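Local coordinates for protein C alpha-dehydrogenase (PDB 4YA6) that probably acts as an NAD(H)-dependent oxidoreductase of the short-chain dehydrogenase/reductase family, passing hydride between an alcohol substrate and the nicotinamide cofactor, at residues A147-P152 with E257-R262. Sequence-based numbering, arbitrary orientation.
Sequences AFVALP and EGQKAR
Val-149 sets its CG2 methyl over the centre of the Arg-262 guanidinium, 3.5 Å from CZ. The contact joins the loop after strand 137-142 of the Rossmann-type fold to helix 256-271, which follows the last strand of the parallel sheet. CG2 lies anti to the Val-149 carbonyl carbon, and this points it at the arginine. The opposite face of the guanidinium is covered by Gly-258 O, so the group is sandwiched between a methyl and a helix carbonyl. Beside it, Phe-148 CB meets Gln-259 OE1 at 3.6 Å. The phenyl ring and the amide plane are turned 75° apart, with Phe-148 CD1 3.8 Å from Gln-259 NE2. A water bridges the segments, donating to Phe-148 O and accepting from Gln-259 NE2 at 3.0 Å.

Further out, Asp-263 also accepts from Gln-259 NE2, and Glu-215 forms a salt bridge with Arg-262 NH1. Val-266 of the second subunit packs on Phe-148, placing the contact at the dimer interface. Within the helix, Arg-262 holds Gln-259 OE1 side-on with two nitrogens, both from one face of the amide: NH2 at 2.8 Å and NE at 2.9 Å. OE1 lies almost exactly in the guanidinium plane.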
loop_
_atom_site.group_PDB
_atom_site.type_symbol
_atom_site.label_atom_id
_atom_site.label_comp_id
_atom_site.label_asym_id
_atom_site.label_seq_id
_atom_site.Cartn_x
_atom_site.Cartn_y
_atom_site.Cartn_z
ATOM N N ALA A 147 -0.192 -3.855 -7.237
ATOM C CA ALA A 147 0.464 -3.679 -5.944
ATOM C C ALA A 147 1.974 -3.516 -6.127
ATOM O O ALA A 147 2.719 -3.409 -5.150
ATOM C CB ALA A 147 0.162 -4.857 -5.026
ATOM N N PHE A 148 2.414 -3.506 -7.384
ATOM C CA PHE A 148 3.818 -3.309 -7.725
ATOM C C PHE A 148 3.997 -2.249 -8.804
ATOM O O PHE A 148 5.045 -1.609 -8.884
ATOM C CB PHE A 148 4.443 -4.621 -8.207
ATOM C CG PHE A 148 4.684 -5.614 -7.112
ATOM C CD1 PHE A 148 5.883 -5.623 -6.421
ATOM C CD2 PHE A 148 3.717 -6.545 -6.776
ATOM C CE1 PHE A 148 6.113 -6.536 -5.413
ATOM C CE2 PHE A 148 3.940 -7.461 -5.768
ATOM C CZ PHE A 148 5.141 -7.458 -5.087
ATOM N N VAL A 149 2.971 -2.071 -9.635
ATOM C CA VAL A 149 3.085 -1.242 -10.830
ATOM C C VAL A 149 1.943 -0.242 -10.939
ATOM O O VAL A 149 0.793 -0.619 -11.160
ATOM C CB VAL A 149 3.107 -2.108 -12.107
ATOM C CG1 VAL A 149 3.464 -1.262 -13.324
ATOM C CG2 VAL A 149 4.092 -3.257 -11.950
ATOM N N ALA A 150 2.270 1.036 -10.780
ATOM C CA ALA A 150 1.316 2.108 -11.027
ATOM C C ALA A 150 1.152 2.306 -12.529
ATOM O O ALA A 150 2.115 2.186 -13.289
ATOM C CB ALA A 150 1.771 3.397 -10.361
ATOM N N LEU A 151 -0.073 2.606 -12.948
ATOM C CA LEU A 151 -0.399 2.770 -14.360
ATOM C C LEU A 151 -1.350 3.947 -14.543
ATOM O O LEU A 151 -2.076 4.308 -13.616
ATOM C CB LEU A 151 -1.041 1.491 -14.911
ATOM C CG LEU A 151 -0.332 0.576 -15.921
ATOM C CD1 LEU A 151 1.184 0.723 -15.942
ATOM C CD2 LEU A 151 -0.706 -0.871 -15.617
ATOM N N PRO A 152 -1.353 4.556 -15.740
ATOM C CA PRO A 152 -2.338 5.604 -16.023
ATOM C C PRO A 152 -3.772 5.130 -15.784
ATOM O O PRO A 152 -4.138 4.047 -16.234
ATOM C CB PRO A 152 -2.102 5.916 -17.505
ATOM C CG PRO A 152 -0.688 5.541 -17.749
ATOM C CD PRO A 152 -0.413 4.365 -16.859
ATOM N N GLU A 257 12.388 -8.580 -15.295
ATOM C CA GLU A 257 13.295 -7.511 -15.709
ATOM C C GLU A 257 12.684 -6.138 -15.458
ATOM O O GLU A 257 13.387 -5.195 -15.094
ATOM C CB GLU A 257 13.664 -7.645 -17.191
ATOM C CG GLU A 257 14.434 -8.913 -17.545
ATOM C CD GLU A 257 15.590 -9.193 -16.603
ATOM O OE1 GLU A 257 16.542 -8.386 -16.574
ATOM O OE2 GLU A 257 15.548 -10.221 -15.892
ATOM N N GLY A 258 11.374 -6.028 -15.650
ATOM C CA GLY A 258 10.675 -4.782 -15.397
ATOM C C GLY A 258 10.690 -4.422 -13.923
ATOM O O GLY A 258 10.854 -3.258 -13.558
ATOM N N GLN A 259 10.518 -5.428 -13.071
ATOM C CA GLN A 259 10.490 -5.203 -11.631
ATOM C C GLN A 259 11.891 -4.899 -11.105
ATOM O O GLN A 259 12.051 -4.077 -10.204
ATOM C CB GLN A 259 9.899 -6.418 -10.910
ATOM C CG GLN A 259 9.641 -6.196 -9.425
ATOM C CD GLN A 259 8.684 -5.049 -9.160
ATOM O OE1 GLN A 259 7.668 -4.901 -9.839
ATOM N NE2 GLN A 259 9.013 -4.226 -8.173
ATOM N N LYS A 260 12.903 -5.557 -11.669
ATOM C CA LYS A 260 14.291 -5.271 -11.310
ATOM C C LYS A 260 14.598 -3.796 -11.527
ATOM O O LYS A 260 15.256 -3.158 -10.706
ATOM C CB LYS A 260 15.265 -6.114 -12.134
ATOM C CG LYS A 260 15.312 -7.590 -11.782
ATOM C CD LYS A 260 16.483 -8.257 -12.490
ATOM C CE LYS A 260 16.360 -9.769 -12.502
ATOM N NZ LYS A 260 17.498 -10.400 -13.226
ATOM N N ALA A 261 14.116 -3.265 -12.645
ATOM C CA ALA A 261 14.328 -1.866 -12.989
ATOM C C ALA A 261 13.629 -0.953 -11.987
ATOM O O ALA A 261 14.186 0.060 -11.567
ATOM C CB ALA A 261 13.833 -1.587 -14.398
ATOM N N ARG A 262 12.406 -1.315 -11.610
ATOM C CA ARG A 262 11.667 -0.555 -10.612
ATOM C C ARG A 262 12.370 -0.618 -9.262
ATOM O O ARG A 262 12.465 0.385 -8.556
ATOM C CB ARG A 262 10.236 -1.076 -10.483
ATOM C CG ARG A 262 9.316 -0.614 -11.595
ATOM C CD ARG A 262 7.879 -1.023 -11.332
ATOM N NE ARG A 262 7.693 -2.466 -11.441
ATOM C CZ ARG A 262 7.483 -3.112 -12.584
ATOM N NH1 ARG A 262 7.432 -2.448 -13.733
ATOM N NH2 ARG A 262 7.321 -4.427 -12.578
HETATM O O HOH W 1 7.246 -1.910 -7.641
#